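Local atomic coordinates of uncharacterized protein Ta0194 (Thermoplasma acidophilum DSM 1728, PDB entry 3BDI), a protein that is of unknown specific function but probably acts as a serine-type hydrolase of the alpha/beta hydrolase superfamily. Residues M2-E7 / Q18-T23; V11-F17 / S70-Y76; G155-V161 / G183-P187; R177-V181 / I199-F203. All coordinates share one frame; numbering follows the deposited sequence.

How the interactions relate
Interactions 1, 2 and 4 all reach the mixed central sheet, whereas interaction 3 joins loops at the ends of its strands. Interactions 1 and 2 share strand 14-21: the first pairs it with edge strand 5-11, and the second joins the hairpin turn and the start of 14-21 to loop 70-76. They touch where Phe-17 packs against Glu-6 and Glu-7. Interaction 4 holds a helix to the other edge strand, 177-181, on the opposite side of the chain's centre from interaction 2. It meets interaction 3 at Ser-156 and Val-181. All four are partly buried. Salt bridges mark 1 and 4, hydroxyl and amide bonds mark 2, and a probable catalytic His-Asp pair distinguishes 3.

Interaction 1: M2-E7 / Q18-T23; sequences MALQEE and QRKMVT
Glu-7 OE2 takes two donors: Lys-20 NZ in a salt bridge at 2.8 Å, on the syn side but tilted from the carboxylate plane, and Gln-18 NE2, also at 2.8 Å, on the anti lone pair. In both Glu-7 and Gln-18 CG sits between the backbone N and the carbonyl carbon (chi1 64° and 71°), which lays the two extended chains side by side with carboxylate and amide nearly coplanar. The Gln-18 amide is held further by Tyr-93 and Asn-97. Replacing Glu-7 with alanine would probably leave the Lys-20 ammonium without its carboxylate mate and the Gln-18 amide short of one acceptor. Beside Glu-6 runs Arg-19, whose NE makes a salt bridge to Glu-6 OE2 at 2.8 Å, on its anti lone pair, while NH1 turns to Asp-44. Reciprocal backbone bonds join Gln-5 with Lys-20 and Glu-7 with Gln-18. One water bridges Ala-3 O, Gln-5 NE2 and Val-22 N. The selenomethionine Met-2 folds back, its CE lying 3.7 Å from CG of selenomethionine Met-21, and Leu-4 CB packs on Met-21 CE. This antiparallel pairing belongs to the beta hairpin 5-11/14-21 at one edge of the alpha/beta hydrolase sheet.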
loop_
_atom_site.group_PDB
_atom_site.type_symbol
_atom_site.label_atom_id
_atom_site.label_comp_id
_atom_site.label_asym_id
_atom_site.label_seq_id
_atom_site.Cartn_x
_atom_site.Cartn_y
_atom_site.Cartn_z
HETATM N N MSE A 2 -6.573 10.190 -19.931
HETATM C CA MSE A 2 -6.350 9.239 -18.797
HETATM C C MSE A 2 -7.390 8.119 -18.786
HETATM O O MSE A 2 -8.593 8.354 -18.941
HETATM C CB MSE A 2 -6.225 9.874 -17.411
HETATM C CG MSE A 2 -5.052 10.913 -17.238
HETATM SE SE MSE A 2 -3.210 10.513 -17.803
HETATM C CE MSE A 2 -2.924 8.985 -16.669
ATOM N N ALA A 3 -6.906 6.887 -18.635
ATOM C CA ALA A 3 -7.747 5.690 -18.700
ATOM C C ALA A 3 -7.440 4.796 -17.528
ATOM O O ALA A 3 -6.266 4.625 -17.199
ATOM C CB ALA A 3 -7.437 4.920 -19.956
ATOM N N LEU A 4 -8.476 4.234 -16.916
ATOM C CA LEU A 4 -8.240 3.178 -15.911
ATOM C C LEU A 4 -8.231 1.851 -16.652
ATOM O O LEU A 4 -9.265 1.394 -17.127
ATOM C CB LEU A 4 -9.295 3.169 -14.838
ATOM C CG LEU A 4 -9.058 2.015 -13.823
ATOM C CD1 LEU A 4 -7.967 2.395 -12.870
ATOM C CD2 LEU A 4 -10.356 1.729 -13.139
ATOM N N GLN A 5 -7.047 1.236 -16.708
ATOM C CA GLN A 5 -6.825 -0.021 -17.405
ATOM C C GLN A 5 -6.953 -1.139 -16.393
ATOM O O GLN A 5 -6.399 -1.039 -15.308
ATOM C CB GLN A 5 -5.456 -0.062 -18.032
ATOM C CG GLN A 5 -5.306 0.893 -19.197
ATOM C CD GLN A 5 -3.911 0.832 -19.750
ATOM O OE1 GLN A 5 -3.534 -0.141 -20.459
ATOM N NE2 GLN A 5 -3.124 1.806 -19.411
ATOM N N GLU A 6 -7.682 -2.158 -16.764
ATOM C CA GLU A 6 -7.866 -3.350 -15.912
ATOM C C GLU A 6 -7.390 -4.535 -16.748
ATOM O O GLU A 6 -7.800 -4.694 -17.898
ATOM C CB GLU A 6 -9.299 -3.501 -15.468
ATOM C CG GLU A 6 -9.804 -2.327 -14.669
ATOM C CD GLU A 6 -11.253 -2.425 -14.274
ATOM O OE1 GLU A 6 -12.091 -2.689 -15.166
ATOM O OE2 GLU A 6 -11.599 -2.218 -13.096
ATOM N N GLU A 7 -6.479 -5.335 -16.226
ATOM C CA GLU A 7 -5.805 -6.337 -17.040
ATOM C C GLU A 7 -5.169 -7.382 -16.146
ATOM O O GLU A 7 -5.068 -7.223 -14.921
ATOM C CB GLU A 7 -4.704 -5.692 -17.882
ATOM C CG GLU A 7 -3.586 -5.088 -17.065
ATOM C CD GLU A 7 -2.555 -4.272 -17.862
ATOM O OE1 GLU A 7 -2.843 -3.902 -19.027
ATOM O OE2 GLU A 7 -1.490 -3.963 -17.287
ATOM N N GLN A 18 -4.651 -6.636 -12.178
ATOM C CA GLN A 18 -4.345 -5.287 -11.722
ATOM C C GLN A 18 -5.152 -4.231 -12.399
ATOM O O GLN A 18 -5.648 -4.408 -13.515
ATOM C CB GLN A 18 -2.837 -4.960 -11.895
ATOM C CG GLN A 18 -2.390 -4.788 -13.343
ATOM C CD GLN A 18 -0.912 -4.380 -13.460
ATOM O OE1 GLN A 18 -0.201 -4.298 -12.468
ATOM N NE2 GLN A 18 -0.418 -4.193 -14.686
ATOM N N ARG A 19 -5.249 -3.112 -11.719
ATOM C CA ARG A 19 -5.837 -1.864 -12.226
ATOM C C ARG A 19 -4.773 -0.798 -12.217
ATOM O O ARG A 19 -4.017 -0.691 -11.266
ATOM C CB ARG A 19 -6.989 -1.450 -11.328
ATOM C CG ARG A 19 -7.926 -2.605 -10.976
ATOM C CD ARG A 19 -9.043 -2.158 -10.084
ATOM N NE ARG A 19 -10.081 -1.431 -10.818
ATOM C CZ ARG A 19 -10.889 -0.529 -10.257
ATOM N NH1 ARG A 19 -10.684 -0.133 -9.008
ATOM N NH2 ARG A 19 -11.845 0.037 -10.993
ATOM N N LYS A 20 -4.695 -0.008 -13.303
ATOM C CA LYS A 20 -3.648 1.007 -13.349
ATOM C C LYS A 20 -4.102 2.230 -14.109
ATOM O O LYS A 20 -4.929 2.109 -14.970
ATOM C CB LYS A 20 -2.354 0.462 -13.962
ATOM C CG LYS A 20 -2.466 0.147 -15.427
ATOM C CD LYS A 20 -1.217 -0.537 -15.948
ATOM C CE LYS A 20 -1.255 -0.706 -17.463
ATOM N NZ LYS A 20 -0.154 -1.590 -18.000
HETATM N N MSE A 21 -3.549 3.375 -13.732
HETATM C CA MSE A 21 -3.733 4.629 -14.471
HETATM C C MSE A 21 -2.359 5.270 -14.627
HETATM O O MSE A 21 -1.784 5.744 -13.683
HETATM C CB MSE A 21 -4.680 5.524 -13.710
HETATM C CG MSE A 21 -5.024 6.815 -14.462
HETATM SE SE MSE A 21 -6.446 7.897 -13.720
HETATM C CE MSE A 21 -7.988 6.930 -14.310
ATOM N N VAL A 22 -1.850 5.192 -15.843
ATOM C CA VAL A 22 -0.459 5.592 -16.044
ATOM C C VAL A 22 -0.293 6.403 -17.341
ATOM O O VAL A 22 -1.084 6.270 -18.262
ATOM C CB VAL A 22 0.450 4.335 -16.108
ATOM C CG1 VAL A 22 0.286 3.454 -14.826
ATOM C CG2 VAL A 22 0.126 3.545 -17.304
ATOM N N THR A 23 0.776 7.173 -17.388
ATOM C CA THR A 23 1.221 7.811 -18.627
ATOM C C THR A 23 2.748 7.786 -18.612
ATOM O O THR A 23 3.354 7.933 -17.553
ATOM C CB THR A 23 0.633 9.229 -18.753
ATOM O OG1 THR A 23 1.019 9.784 -20.021
ATOM C CG2 THR A 23 1.086 10.142 -17.607
HETATM O O HOH W 1 -3.712 4.089 -18.040
HETATM O O HOH W 2 -3.990 6.900 -18.572
HETATM O O HOH W 3 -0.371 -0.596 -20.701
#

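Interaction 2: V11-F17 / S70-Y76; sequences VNGTRVF and SASSEKY
Thr-14, Arg-15 and Phe-17 meet Ser-70, Ala-71 and Ser-73 in a polar contact between a beta hairpin and the irregular loop that leads from strand 57-62 to helix 83-96. Val-11 to Thr-14 forms a type I' turn. From the strand that leaves it, Arg-15 O accepts the backbone N of Ala-71 at 3.0 Å. Two residues on, Phe-17 N donates to Ser-70 OG at 3.0 Å, and this same hydroxyl is also bonded to Asp-63 O. The hydroxyls of Thr-14 and Ser-73 share a hydrogen bond of 2.9 Å (OG1 to OG), and a water links Thr-14 OG1 with Ser-72 O. Ser-73 OG, set anti to its own backbone nitrogen (chi1 179°), also receives Tyr-76 N in an ST motif, so one oxygen serves both the threonine contact and the loop's own turn.

At the turn, Asn-12 ND2 donates to Tyr-76 OH at 3.1 Å with the acceptor in the amide plane. Val-11 presents its carbonyl to the ring edge and its CG1 to CE2, 3.9 Å away. Lys-75 CG covers one face of the ring. A phenylalanine in place of Tyr-76 would keep most of this packing but would probably leave the Asn-12 amide and Asp-92, the hydroxyl's other partner, without their shared mate. Asp-92 belongs to helix 83-96, whose Phe-89 meets the tyrosine ring edge-to-face and also touches Val-16, while Ile-9 of strand 5-11 packs on Val-16 as well.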
loop_
_atom_site.group_PDB
_atom_site.type_symbol
_atom_site.label_atom_id
_atom_site.label_comp_id
_atom_site.label_asym_id
_atom_site.label_seq_id
_atom_site.Cartn_x
_atom_site.Cartn_y
_atom_site.Cartn_z
ATOM N N VAL A 11 3.272 -12.376 -13.168
ATOM C CA VAL A 11 4.333 -12.091 -12.217
ATOM C C VAL A 11 5.002 -13.425 -11.895
ATOM O O VAL A 11 4.544 -14.214 -11.068
ATOM C CB VAL A 11 3.816 -11.347 -10.957
ATOM C CG1 VAL A 11 5.014 -10.963 -10.064
ATOM C CG2 VAL A 11 3.009 -10.102 -11.378
ATOM N N ASN A 12 6.088 -13.720 -12.604
ATOM C CA ASN A 12 6.850 -14.959 -12.429
ATOM C C ASN A 12 5.995 -16.193 -12.330
ATOM O O ASN A 12 6.232 -17.061 -11.504
ATOM C CB ASN A 12 7.825 -14.848 -11.260
ATOM C CG ASN A 12 8.908 -13.852 -11.535
ATOM O OD1 ASN A 12 9.536 -13.892 -12.602
ATOM N ND2 ASN A 12 9.126 -12.941 -10.624
ATOM N N GLY A 13 5.013 -16.289 -13.210
ATOM C CA GLY A 13 4.217 -17.505 -13.328
ATOM C C GLY A 13 2.859 -17.441 -12.633
ATOM O O GLY A 13 2.049 -18.353 -12.773
ATOM N N THR A 14 2.606 -16.353 -11.918
ATOM C CA THR A 14 1.314 -16.152 -11.250
ATOM C C THR A 14 0.520 -15.113 -12.004
ATOM O O THR A 14 1.019 -13.987 -12.231
ATOM C CB THR A 14 1.524 -15.727 -9.796
ATOM O OG1 THR A 14 2.157 -16.801 -9.101
ATOM C CG2 THR A 14 0.177 -15.422 -9.085
ATOM N N ARG A 15 -0.715 -15.460 -12.354
ATOM C CA ARG A 15 -1.609 -14.573 -13.074
ATOM C C ARG A 15 -2.303 -13.563 -12.152
ATOM O O ARG A 15 -3.229 -13.909 -11.421
ATOM C CB ARG A 15 -2.628 -15.391 -13.870
ATOM C CG ARG A 15 -3.524 -14.617 -14.827
ATOM C CD ARG A 15 -4.484 -15.528 -15.464
ATOM N NE ARG A 15 -5.345 -14.929 -16.475
ATOM C CZ ARG A 15 -6.613 -14.579 -16.283
ATOM N NH1 ARG A 15 -7.205 -14.680 -15.122
ATOM N NH2 ARG A 15 -7.290 -14.088 -17.326
ATOM N N VAL A 16 -1.840 -12.323 -12.194
ATOM C CA VAL A 16 -2.232 -11.267 -11.286
ATOM C C VAL A 16 -3.175 -10.310 -11.991
ATOM O O VAL A 16 -2.847 -9.808 -13.064
ATOM C CB VAL A 16 -0.972 -10.520 -10.803
ATOM C CG1 VAL A 16 -1.330 -9.310 -9.956
ATOM C CG2 VAL A 16 -0.114 -11.484 -10.013
ATOM N N PHE A 17 -4.326 -10.044 -11.392
ATOM C CA PHE A 17 -5.198 -8.970 -11.840
ATOM C C PHE A 17 -4.677 -7.648 -11.310
ATOM O O PHE A 17 -4.301 -7.532 -10.155
ATOM C CB PHE A 17 -6.617 -9.170 -11.310
ATOM C CG PHE A 17 -7.566 -8.049 -11.666
ATOM C CD1 PHE A 17 -7.980 -7.900 -12.969
ATOM C CD2 PHE A 17 -8.057 -7.161 -10.704
ATOM C CE1 PHE A 17 -8.805 -6.872 -13.324
ATOM C CE2 PHE A 17 -8.905 -6.136 -11.035
ATOM C CZ PHE A 17 -9.311 -6.009 -12.374
ATOM N N SER A 70 -6.956 -12.698 -8.637
ATOM C CA SER A 70 -5.612 -13.210 -8.894
ATOM C C SER A 70 -5.512 -14.691 -8.552
ATOM O O SER A 70 -6.104 -15.194 -7.592
ATOM C CB SER A 70 -4.571 -12.425 -8.100
ATOM O OG SER A 70 -4.459 -11.115 -8.638
ATOM N N ALA A 71 -4.665 -15.388 -9.282
ATOM C CA ALA A 71 -4.463 -16.802 -9.023
ATOM C C ALA A 71 -3.800 -17.006 -7.691
ATOM O O ALA A 71 -3.027 -16.134 -7.227
ATOM C CB ALA A 71 -3.593 -17.398 -10.163
ATOM N N SER A 72 -4.057 -18.183 -7.100
ATOM C CA SER A 72 -3.238 -18.637 -5.993
ATOM C C SER A 72 -1.789 -18.793 -6.430
ATOM O O SER A 72 -1.481 -18.901 -7.605
ATOM C CB SER A 72 -3.750 -19.982 -5.543
ATOM O OG SER A 72 -5.084 -19.876 -5.025
ATOM N N SER A 73 -0.867 -18.799 -5.484
ATOM C CA SER A 73 0.567 -18.777 -5.837
ATOM C C SER A 73 1.408 -19.521 -4.807
ATOM O O SER A 73 1.373 -19.184 -3.615
ATOM C CB SER A 73 1.076 -17.363 -5.942
ATOM O OG SER A 73 2.474 -17.364 -6.262
ATOM N N GLU A 74 2.222 -20.480 -5.244
ATOM C CA GLU A 74 3.176 -21.092 -4.343
ATOM C C GLU A 74 4.261 -20.127 -3.950
ATOM O O GLU A 74 4.661 -20.119 -2.788
ATOM C CB GLU A 74 3.816 -22.340 -4.963
ATOM C CG GLU A 74 2.819 -23.460 -5.179
ATOM C CD GLU A 74 3.370 -24.621 -5.943
ATOM O OE1 GLU A 74 4.506 -25.039 -5.674
ATOM O OE2 GLU A 74 2.671 -25.128 -6.850
ATOM N N LYS A 75 4.769 -19.353 -4.903
ATOM C CA LYS A 75 5.882 -18.433 -4.641
ATOM C C LYS A 75 5.490 -17.269 -3.700
ATOM O O LYS A 75 6.291 -16.823 -2.833
ATOM C CB LYS A 75 6.359 -17.865 -5.991
ATOM C CG LYS A 75 7.541 -16.928 -5.942
ATOM C CD LYS A 75 8.027 -16.576 -7.343
ATOM C CE LYS A 75 9.197 -15.616 -7.272
ATOM N NZ LYS A 75 10.472 -16.329 -6.856
ATOM N N TYR A 76 4.274 -16.742 -3.884
ATOM C CA TYR A 76 3.847 -15.505 -3.223
ATOM C C TYR A 76 2.760 -15.699 -2.214
ATOM O O TYR A 76 2.385 -14.743 -1.533
ATOM C CB TYR A 76 3.365 -14.505 -4.284
ATOM C CG TYR A 76 4.428 -14.152 -5.322
ATOM C CD1 TYR A 76 5.655 -13.614 -4.942
ATOM C CD2 TYR A 76 4.177 -14.304 -6.702
ATOM C CE1 TYR A 76 6.610 -13.305 -5.889
ATOM C CE2 TYR A 76 5.130 -13.994 -7.640
ATOM C CZ TYR A 76 6.326 -13.459 -7.240
ATOM O OH TYR A 76 7.261 -13.129 -8.215
HETATM O O HOH W 4 0.574 -19.167 -9.372
#

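Interaction 3: G155-V161 / G183-P187; sequences GSKDHVV and GSGHP
His-186 ND1 donates to Asp-158 OD2 in a short, nearly straight bond of 2.7 Å, with the carboxylate oxygen in the plane of the imidazole. Carboxylate and ring are turned 61° apart, and the nitrogen meets OD2 on its syn side, tilted out of the carboxylate plane. A CH-pi contact covers one face of the imidazole: Val-160 CG1 stands 3.8 Å from the centroid, almost on the ring normal. Val-161 CG2 comes within 3.5 Å of His-186 CE1, and the two valines and the aspartate together probably restrict rotation of the ring.

The aspartate is positioned in turn by its own loop. With CG anti to its backbone nitrogen (chi1 -170°), OD1 swings back to accept both Val-160 N, at 2.8 Å, and Val-161 N, an Asx turn and Asx motif that fix the carboxylate. A water donates to OD2 and to His-186 O while it accepts Gly-155 N. Further out, Lys-157 N donates to Ser-184 O at 2.9 Å, and Gly-183 N to Ser-156 OG at 3.1 Å. Gly-155 lies so close to the carbonyls of Ser-184 and Gly-185 that any side chain there would collide with them.

On its far edge the imidazole NE2 is hydrogen-bonded to Ser-108 OG, at a GxSxG sequence that fits a nucleophile elbow. The serine-histidine-aspartate chain is therefore consistent with the catalytic triad of alpha/beta hydrolases, and Asp-158 probably orients His-186 to serve as the general base for Ser-108.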
loop_
_atom_site.group_PDB
_atom_site.type_symbol
_atom_site.label_atom_id
_atom_site.label_comp_id
_atom_site.label_asym_id
_atom_site.label_seq_id
_atom_site.Cartn_x
_atom_site.Cartn_y
_atom_site.Cartn_z
ATOM N N GLY A 155 -8.077 4.995 11.664
ATOM C CA GLY A 155 -9.385 5.472 12.087
ATOM C C GLY A 155 -9.503 5.548 13.598
ATOM O O GLY A 155 -8.995 4.681 14.289
ATOM N N SER A 156 -10.208 6.549 14.095
ATOM C CA SER A 156 -10.339 6.792 15.547
ATOM C C SER A 156 -11.095 5.685 16.234
ATOM O O SER A 156 -10.907 5.469 17.433
ATOM C CB SER A 156 -11.040 8.124 15.808
ATOM O OG SER A 156 -12.383 8.114 15.405
ATOM N N LYS A 157 -11.886 4.943 15.475
ATOM C CA LYS A 157 -12.720 3.850 16.012
ATOM C C LYS A 157 -12.151 2.465 15.676
ATOM O O LYS A 157 -12.862 1.452 15.752
ATOM C CB LYS A 157 -14.168 3.957 15.484
ATOM C CG LYS A 157 -14.799 5.289 15.737
ATOM C CD LYS A 157 -16.166 5.406 15.067
ATOM C CE LYS A 157 -17.281 4.968 15.925
ATOM N NZ LYS A 157 -18.533 5.731 15.537
ATOM N N ASP A 158 -10.899 2.392 15.244
ATOM C CA ASP A 158 -10.301 1.111 14.879
ATOM C C ASP A 158 -10.021 0.256 16.110
ATOM O O ASP A 158 -9.182 0.621 16.952
ATOM C CB ASP A 158 -9.015 1.383 14.094
ATOM C CG ASP A 158 -8.414 0.146 13.438
ATOM O OD1 ASP A 158 -8.785 -1.022 13.782
ATOM O OD2 ASP A 158 -7.499 0.332 12.618
ATOM N N HIS A 159 -10.711 -0.864 16.194
ATOM C CA HIS A 159 -10.453 -1.885 17.214
ATOM C C HIS A 159 -9.927 -3.180 16.614
ATOM O O HIS A 159 -9.883 -4.206 17.306
ATOM C CB HIS A 159 -11.736 -2.156 18.012
ATOM C CG HIS A 159 -12.325 -0.936 18.657
ATOM N ND1 HIS A 159 -11.722 -0.286 19.716
ATOM C CD2 HIS A 159 -13.456 -0.239 18.384
ATOM C CE1 HIS A 159 -12.453 0.761 20.060
ATOM N NE2 HIS A 159 -13.514 0.808 19.275
ATOM N N VAL A 160 -9.573 -3.162 15.324
ATOM C CA VAL A 160 -8.986 -4.326 14.650
ATOM C C VAL A 160 -7.478 -4.363 14.862
ATOM O O VAL A 160 -6.881 -5.417 15.211
ATOM C CB VAL A 160 -9.330 -4.314 13.141
ATOM C CG1 VAL A 160 -8.573 -5.427 12.354
ATOM C CG2 VAL A 160 -10.850 -4.425 12.957
ATOM N N VAL A 161 -6.840 -3.235 14.592
ATOM C CA VAL A 161 -5.441 -3.048 14.896
ATOM C C VAL A 161 -5.411 -1.885 15.876
ATOM O O VAL A 161 -5.717 -0.748 15.533
ATOM C CB VAL A 161 -4.551 -2.771 13.647
ATOM C CG1 VAL A 161 -3.101 -2.506 14.057
ATOM C CG2 VAL A 161 -4.621 -3.908 12.629
ATOM N N GLY A 183 -14.164 9.342 13.204
ATOM C CA GLY A 183 -15.378 8.794 12.673
ATOM C C GLY A 183 -15.239 7.592 11.783
ATOM O O GLY A 183 -16.210 7.128 11.232
ATOM N N SER A 184 -14.025 7.056 11.675
ATOM C CA SER A 184 -13.726 5.872 10.864
ATOM C C SER A 184 -13.238 4.732 11.724
ATOM O O SER A 184 -12.483 4.938 12.666
ATOM C CB SER A 184 -12.646 6.194 9.854
ATOM O OG SER A 184 -12.285 5.015 9.118
ATOM N N GLY A 185 -13.657 3.518 11.413
ATOM C CA GLY A 185 -12.979 2.290 11.900
ATOM C C GLY A 185 -11.788 1.922 11.026
ATOM O O GLY A 185 -11.148 2.784 10.428
ATOM N N HIS A 186 -11.514 0.634 10.917
ATOM C CA HIS A 186 -10.287 0.146 10.353
ATOM C C HIS A 186 -10.058 0.551 8.856
ATOM O O HIS A 186 -8.939 1.075 8.614
ATOM C CB HIS A 186 -10.188 -1.346 10.697
ATOM C CG HIS A 186 -8.928 -2.028 10.283
ATOM N ND1 HIS A 186 -7.687 -1.704 10.793
ATOM C CD2 HIS A 186 -8.735 -3.068 9.445
ATOM C CE1 HIS A 186 -6.775 -2.485 10.223
ATOM N NE2 HIS A 186 -7.392 -3.334 9.425
ATOM N N PRO A 187 -11.002 0.351 7.881
ATOM C CA PRO A 187 -10.875 0.721 6.417
ATOM C C PRO A 187 -11.214 2.204 6.069
ATOM O O PRO A 187 -12.301 2.589 5.594
ATOM C CB PRO A 187 -11.877 -0.194 5.735
ATOM C CG PRO A 187 -12.826 -0.452 6.692
ATOM C CD PRO A 187 -12.247 -0.387 8.070
HETATM O O HOH W 5 -7.540 2.397 10.887
#

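Interaction 4: R177-V181 / I199-F203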
loop_
_atom_site.group_PDB
_atom_site.type_symbol
_atom_site.label_atom_id
_atom_site.label_comp_id
_atom_site.label_asym_id
_atom_site.label_seq_id
_atom_site.Cartn_x
_atom_site.Cartn_y
_atom_site.Cartn_z
ATOM N N ARG A 177 4.550 10.634 9.708
ATOM C CA ARG A 177 3.375 11.543 9.898
ATOM C C ARG A 177 2.226 10.565 10.349
ATOM O O ARG A 177 1.894 9.676 9.601
ATOM C CB ARG A 177 2.999 12.270 8.558
ATOM C CG ARG A 177 1.644 12.980 8.545
ATOM C CD ARG A 177 1.522 13.947 7.322
ATOM N NE ARG A 177 0.177 14.484 7.262
ATOM C CZ ARG A 177 -0.280 15.111 6.150
ATOM N NH1 ARG A 177 0.529 15.335 5.097
ATOM N NH2 ARG A 177 -1.481 15.653 6.140
ATOM N N LEU A 178 1.714 10.676 11.586
ATOM C CA LEU A 178 0.500 9.920 12.037
ATOM C C LEU A 178 -0.733 10.788 11.925
ATOM O O LEU A 178 -0.785 11.899 12.466
ATOM C CB LEU A 178 0.609 9.454 13.487
ATOM C CG LEU A 178 -0.602 8.751 14.115
ATOM C CD1 LEU A 178 -0.961 7.502 13.269
ATOM C CD2 LEU A 178 -0.350 8.415 15.585
ATOM N N GLU A 179 -1.729 10.289 11.231
ATOM C CA GLU A 179 -3.009 10.959 11.178
ATOM C C GLU A 179 -4.162 10.050 11.615
ATOM O O GLU A 179 -4.346 9.056 11.044
ATOM C CB GLU A 179 -3.277 11.476 9.792
ATOM C CG GLU A 179 -2.106 12.380 9.166
ATOM C CD GLU A 179 -1.833 13.853 9.666
ATOM O OE1 GLU A 179 -1.054 14.166 10.592
ATOM O OE2 GLU A 179 -2.156 14.718 8.946
ATOM N N ILE A 180 -4.920 10.458 12.628
ATOM C CA ILE A 180 -6.029 9.667 13.102
ATOM C C ILE A 180 -7.296 10.357 12.584
ATOM O O ILE A 180 -7.563 11.528 12.883
ATOM C CB ILE A 180 -6.013 9.502 14.674
ATOM C CG1 ILE A 180 -4.735 8.787 15.169
ATOM C CG2 ILE A 180 -7.201 8.699 15.116
ATOM C CD1 ILE A 180 -4.531 8.791 16.695
ATOM N N VAL A 181 -8.064 9.624 11.772
ATOM C CA VAL A 181 -9.238 10.137 11.096
ATOM C C VAL A 181 -10.471 9.867 11.953
ATOM O O VAL A 181 -10.830 8.721 12.197
ATOM C CB VAL A 181 -9.358 9.493 9.700
ATOM C CG1 VAL A 181 -10.623 9.973 8.969
ATOM C CG2 VAL A 181 -8.110 9.757 8.874
ATOM N N ILE A 199 -5.724 13.827 3.146
ATOM C CA ILE A 199 -4.510 13.567 3.912
ATOM C C ILE A 199 -3.443 12.901 3.026
ATOM O O ILE A 199 -2.255 13.279 3.051
ATOM C CB ILE A 199 -4.798 12.688 5.147
ATOM C CG1 ILE A 199 -5.624 13.459 6.176
ATOM C CG2 ILE A 199 -3.483 12.123 5.763
ATOM C CD1 ILE A 199 -6.353 12.475 7.099
ATOM N N THR A 200 -3.816 11.882 2.231
ATOM C CA THR A 200 -2.832 11.177 1.432
ATOM C C THR A 200 -2.312 12.029 0.281
ATOM O O THR A 200 -1.132 12.012 -0.011
ATOM C CB THR A 200 -3.301 9.806 0.933
ATOM O OG1 THR A 200 -4.501 9.958 0.140
ATOM C CG2 THR A 200 -3.470 8.802 2.124
ATOM N N VAL A 201 -3.168 12.820 -0.352
ATOM C CA VAL A 201 -2.723 13.742 -1.378
ATOM C C VAL A 201 -1.753 14.780 -0.793
ATOM O O VAL A 201 -0.740 15.115 -1.412
ATOM C CB VAL A 201 -3.917 14.406 -2.103
ATOM C CG1 VAL A 201 -3.476 15.628 -2.941
ATOM C CG2 VAL A 201 -4.632 13.377 -2.986
ATOM N N ASP A 202 -2.076 15.319 0.382
ATOM C CA ASP A 202 -1.186 16.296 0.986
ATOM C C ASP A 202 0.205 15.677 1.261
ATOM O O ASP A 202 1.248 16.289 0.977
ATOM C CB ASP A 202 -1.791 16.804 2.265
ATOM C CG ASP A 202 -0.990 17.873 2.869
ATOM O OD1 ASP A 202 -1.003 19.023 2.346
ATOM O OD2 ASP A 202 -0.306 17.543 3.823
ATOM N N PHE A 203 0.251 14.457 1.814
ATOM C CA PHE A 203 1.491 13.772 2.029
ATOM C C PHE A 203 2.292 13.580 0.750
ATOM O O PHE A 203 3.479 13.837 0.678
ATOM C CB PHE A 203 1.211 12.412 2.698
ATOM C CG PHE A 203 2.417 11.521 2.824
ATOM C CD1 PHE A 203 3.368 11.722 3.809
ATOM C CD2 PHE A 203 2.603 10.436 1.992
ATOM C CE1 PHE A 203 4.448 10.905 3.888
ATOM C CE2 PHE A 203 3.685 9.618 2.104
ATOM C CZ PHE A 203 4.600 9.862 3.058
#
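Strand 177-181 and helix segment 199-203 run nearly antiparallel, at 165°, with their axes 11.1 Å apart at closest approach, as expected where a helix packs on a sheet. The pair places helix 193-205 against the last edge strand of the alpha/beta hydrolase sheet, and the strand's backbone pairs in turn with strand 150-155.

Three side chains of the strand face the helix. Arg-177 carries the polar end: its chain is extended from CG to NE, with CG anti to the backbone nitrogen (chi1 167°), and spans the gap to lay its guanidinium beside Asp-202. In a salt bridge, NH1 donates to Asp-202 OD2 at 2.7 Å, on its anti lone pair, with the oxygen tilted out of the guanidinium plane; the two planar groups stand almost perpendicular. NH2 adds only a weak bond to the same oxygen. In one of the two conformers of Glu-179, OE2 receives both NE (2.9 Å) and NH2 (3.0 Å) of Arg-177 from the same face of its carboxylate. There the guanidinium lies between two acids, with Glu-179 OE2 and Asp-202 OD2 6.1 Å apart, and would probably ease their repulsion, though the other conformer leaves this uncertain.

Toward Val-181 the contact becomes apolar. Ile-199 sends its two branches to different residues of the strand, CG2 to the methylene CG of Glu-179 and CD1 to Val-181. On the helix side, Thr-200 and Phe-203 turn to Ile-129 of strand 125-131. The Val-181 and Ile-199 side chains run alongside one another in reverse sense, bringing Val-181 CG2 within 3.7 Å of Ile-199 CD1.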